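Local structure of SusD-like carbohydrate binding protein BF1063 (Bacteroides fragilis NCTC 9343, 3I4G) at residues N248-F253 and V384-E389. The protein probably binds carbohydrate at the outer membrane, as expected of a member of the SusD family. Numbering follows the deposited sequence.
Sequences NKENIF and VIRYAE
A doubly bulged antiparallel bridge joins E250-F253 to V384-A388 at the point where strand 380-386 runs into helix 387-400 of the SusD fold, with R386 in the N-cap position. Both bulges are of the classic type. In one, I385 O takes the N-H groups of I252 and F253, the I252 N bond being 2.9 Å long and the F253 N bond the straighter at 168°. In the other, V384 N and I385 N reach F253 O from the same face of its carbonyl plane. Y387 N, in the first turn of the helix, donates to E250 O at 2.8 Å. In segment 248-253, N248 OD1 accepts from E250 N, an Asx turn, and also from N251 N. F253 and V384 lie side by side, CD2 of the ring 3.7 Å from V384 CB, while W48 and F127 meet the same ring edge-to-face. I252 CD1 approaches the Y387 ring obliquely, 4.2 Å from its CD1. With CG anti to the backbone N (chi1 174°) and an extended chain, E250 carries its buried carboxylate to the start of the helix. There OE1 pairs with R420, and OE2 receives a weak bond from A388 N. N251 and R386, a non-hydrogen-bonded pair, point the same way; G245 O and L239 O hold N251 ND2, but N251 OD1 is buried without a polar partner, 3.4 Å from R386 CG. R386, also paired with E447 and E451, brings NH1 to 2.8 Å from E250 OE2, a salt bridge at the guanidinium edge whose hydrogen bond is short but bent, and so weak, the guanidinium and carboxylate planes turned 45° apart.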
ATOM      1  N   ASN A 248      17.024   4.818  -8.216  1.00 11.59           N
ATOM      2  CA  ASN A 248      17.608   4.337  -6.986  1.00  9.83           C
ATOM      3  C   ASN A 248      17.606   2.811  -7.013  1.00  9.28           C
ATOM      4  O   ASN A 248      17.013   2.182  -7.902  1.00 10.40           O
ATOM      5  CB  ASN A 248      16.845   4.900  -5.775  1.00  9.63           C
ATOM      6  CG  ASN A 248      15.430   4.426  -5.699  1.00  9.48           C
ATOM      7  OD1 ASN A 248      15.187   3.270  -5.417  1.00  9.98           O
ATOM      8  ND2 ASN A 248      14.473   5.305  -5.983  1.00 11.92           N
ATOM      9  N   LYS A 249      18.259   2.215  -6.027  1.00  9.20           N
ATOM     10  CA  LYS A 249      18.378   0.747  -5.928  1.00  8.97           C
ATOM     11  C   LYS A 249      17.432   0.166  -4.887  1.00  9.34           C
ATOM     12  O   LYS A 249      17.560  -1.000  -4.500  1.00  9.23           O
ATOM     13  CB  LYS A 249      19.830   0.379  -5.617  1.00 11.03           C
ATOM     14  CG  LYS A 249      20.747   0.719  -6.802  1.00 14.92           C
ATOM     15  CD  LYS A 249      22.152   0.255  -6.600  1.00 17.80           C
ATOM     16  CE  LYS A 249      22.930   0.413  -7.881  1.00 26.13           C
ATOM     17  NZ  LYS A 249      24.287  -0.149  -7.664  1.00 33.86           N
ATOM     18  N   GLU A 250      16.476   0.983  -4.418  1.00  8.38           N
ATOM     19  CA  GLU A 250      15.544   0.533  -3.373  1.00  8.86           C
ATOM     20  C   GLU A 250      14.178   0.113  -3.921  1.00  8.74           C
ATOM     21  O   GLU A 250      13.595  -0.876  -3.457  1.00  8.36           O
ATOM     22  CB  GLU A 250      15.347   1.623  -2.325  1.00  9.07           C
ATOM     23  CG  GLU A 250      14.282   1.285  -1.280  1.00  9.38           C
ATOM     24  CD  GLU A 250      14.419   2.015   0.020  1.00 10.40           C
ATOM     25  OE1 GLU A 250      15.374   2.794   0.191  1.00  9.78           O
ATOM     26  OE2 GLU A 250      13.545   1.760   0.890  1.00  9.89           O
ATOM     27  N   ASN A 251      13.670   0.843  -4.903  1.00  8.73           N
ATOM     28  CA  ASN A 251      12.339   0.582  -5.454  1.00  8.36           C
ATOM     29  C   ASN A 251      12.437  -0.582  -6.447  1.00  9.28           C
ATOM     30  O   ASN A 251      12.847  -0.423  -7.576  1.00  9.12           O
ATOM     31  CB  ASN A 251      11.749   1.836  -6.095  1.00  8.38           C
ATOM     32  CG  ASN A 251      11.360   2.893  -5.077  1.00  8.45           C
ATOM     33  OD1 ASN A 251      11.175   2.589  -3.888  1.00  8.68           O
ATOM     34  ND2 ASN A 251      11.263   4.145  -5.530  1.00  8.45           N
ATOM     35  N   ILE A 252      12.051  -1.753  -5.975  1.00  8.08           N
ATOM     36  CA  ILE A 252      12.169  -3.016  -6.713  1.00  9.39           C
ATOM     37  C   ILE A 252      11.060  -3.157  -7.735  1.00 10.47           C
ATOM     38  O   ILE A 252      11.318  -3.533  -8.873  1.00  9.46           O
ATOM     39  CB  ILE A 252      12.180  -4.183  -5.727  1.00  8.26           C
ATOM     40  CG1 ILE A 252      13.506  -4.190  -4.961  1.00  8.66           C
ATOM     41  CG2 ILE A 252      11.994  -5.535  -6.448  1.00  9.91           C
ATOM     42  CD1 ILE A 252      13.534  -5.068  -3.696  1.00  9.93           C
ATOM     43  N   PHE A 253       9.829  -2.883  -7.317  1.00  8.33           N
ATOM     44  CA  PHE A 253       8.649  -2.955  -8.193  1.00  9.22           C
ATOM     45  C   PHE A 253       7.822  -1.713  -7.914  1.00  8.42           C
ATOM     46  O   PHE A 253       7.601  -1.369  -6.758  1.00  8.36           O
ATOM     47  CB  PHE A 253       7.859  -4.263  -7.995  1.00  8.78           C
ATOM     48  CG  PHE A 253       6.771  -4.468  -9.021  1.00  9.42           C
ATOM     49  CD1 PHE A 253       7.079  -4.716 -10.339  1.00 11.06           C
ATOM     50  CD2 PHE A 253       5.435  -4.414  -8.667  1.00 10.66           C
ATOM     51  CE1 PHE A 253       6.079  -4.825 -11.294  1.00 12.30           C
ATOM     52  CE2 PHE A 253       4.436  -4.557  -9.637  1.00 10.70           C
ATOM     53  CZ  PHE A 253       4.761  -4.749 -10.932  1.00 11.35           C
ATOM     54  N   VAL A 384       5.618  -0.324  -5.121  1.00  8.00           N
ATOM     55  CA  VAL A 384       4.847  -1.471  -4.677  1.00  8.02           C
ATOM     56  C   VAL A 384       5.700  -2.327  -3.747  1.00  7.73           C
ATOM     57  O   VAL A 384       5.238  -2.797  -2.708  1.00  9.29           O
ATOM     58  CB  VAL A 384       4.344  -2.266  -5.890  1.00  8.62           C
ATOM     59  CG1 VAL A 384       3.583  -3.476  -5.418  1.00  8.93           C
ATOM     60  CG2 VAL A 384       3.430  -1.401  -6.760  1.00 10.04           C
ATOM     61  N   ILE A 385       6.961  -2.554  -4.102  1.00  8.64           N
ATOM     62  CA  ILE A 385       7.915  -3.282  -3.277  1.00  7.46           C
ATOM     63  C   ILE A 385       9.180  -2.450  -3.151  1.00  7.75           C
ATOM     64  O   ILE A 385       9.843  -2.143  -4.146  1.00  8.88           O
ATOM     65  CB  ILE A 385       8.313  -4.653  -3.869  1.00  8.38           C
ATOM     66  CG1 ILE A 385       7.099  -5.573  -4.079  1.00  7.94           C
ATOM     67  CG2 ILE A 385       9.385  -5.348  -3.003  1.00  9.66           C
ATOM     68  CD1 ILE A 385       6.349  -6.031  -2.812  1.00 11.70           C
ATOM     69  N   ARG A 386       9.500  -2.086  -1.920  1.00  7.30           N
ATOM     70  CA  ARG A 386      10.734  -1.379  -1.571  1.00  7.16           C
ATOM     71  C   ARG A 386      11.666  -2.309  -0.807  1.00  7.25           C
ATOM     72  O   ARG A 386      11.245  -3.152  -0.004  1.00  7.79           O
ATOM     73  CB  ARG A 386      10.443  -0.118  -0.733  1.00  7.64           C
ATOM     74  CG  ARG A 386       9.595   0.876  -1.430  1.00  8.22           C
ATOM     75  CD  ARG A 386       9.618   2.269  -0.831  1.00  8.66           C
ATOM     76  NE  ARG A 386       9.009   2.462   0.485  1.00  8.53           N
ATOM     77  CZ  ARG A 386       9.666   2.632   1.641  1.00  9.12           C
ATOM     78  NH1 ARG A 386      10.985   2.430   1.773  1.00  8.55           N
ATOM     79  NH2 ARG A 386       8.974   2.959   2.716  1.00  9.21           N
ATOM     80  N   TYR A 387      12.965  -2.086  -1.011  1.00  8.13           N
ATOM     81  CA  TYR A 387      13.957  -2.896  -0.276  1.00  8.31           C
ATOM     82  C   TYR A 387      13.798  -2.740   1.248  1.00  8.33           C
ATOM     83  O   TYR A 387      14.079  -3.656   1.986  1.00  8.93           O
ATOM     84  CB  TYR A 387      15.376  -2.553  -0.719  1.00  8.26           C
ATOM     85  CG  TYR A 387      16.473  -3.511  -0.277  1.00  9.14           C
ATOM     86  CD1 TYR A 387      16.397  -4.852  -0.565  1.00  8.38           C
ATOM     87  CD2 TYR A 387      17.597  -3.038   0.393  1.00  8.32           C
ATOM     88  CE1 TYR A 387      17.418  -5.706  -0.209  1.00  9.58           C
ATOM     89  CE2 TYR A 387      18.609  -3.886   0.753  1.00  8.72           C
ATOM     90  CZ  TYR A 387      18.511  -5.202   0.448  1.00  9.52           C
ATOM     91  OH  TYR A 387      19.554  -6.069   0.774  1.00 10.16           O
ATOM     92  N   ALA A 388      13.347  -1.579   1.745  1.00  8.35           N
ATOM     93  CA  ALA A 388      13.125  -1.491   3.179  1.00  8.32           C
ATOM     94  C   ALA A 388      12.108  -2.510   3.665  1.00  8.26           C
ATOM     95  O   ALA A 388      12.251  -3.051   4.763  1.00  9.04           O
ATOM     96  CB  ALA A 388      12.639  -0.129   3.553  1.00  9.09           C
ATOM     97  N   GLU A 389      11.071  -2.796   2.873  1.00  8.79           N
ATOM     98  CA  GLU A 389      10.105  -3.818   3.275  1.00  7.73           C
ATOM     99  C   GLU A 389      10.774  -5.193   3.257  1.00  9.48           C
ATOM    100  O   GLU A 389      10.498  -6.044   4.106  1.00  9.90           O
ATOM    101  CB  GLU A 389       8.885  -3.830   2.359  1.00  8.52           C
ATOM    102  CG  GLU A 389       7.895  -4.915   2.810  1.00  8.47           C
ATOM    103  CD  GLU A 389       6.726  -5.165   1.884  1.00 10.30           C
ATOM    104  OE1 GLU A 389       6.434  -4.314   1.026  1.00 10.50           O
ATOM    105  OE2 GLU A 389       6.085  -6.244   2.029  1.00 11.74           O
TER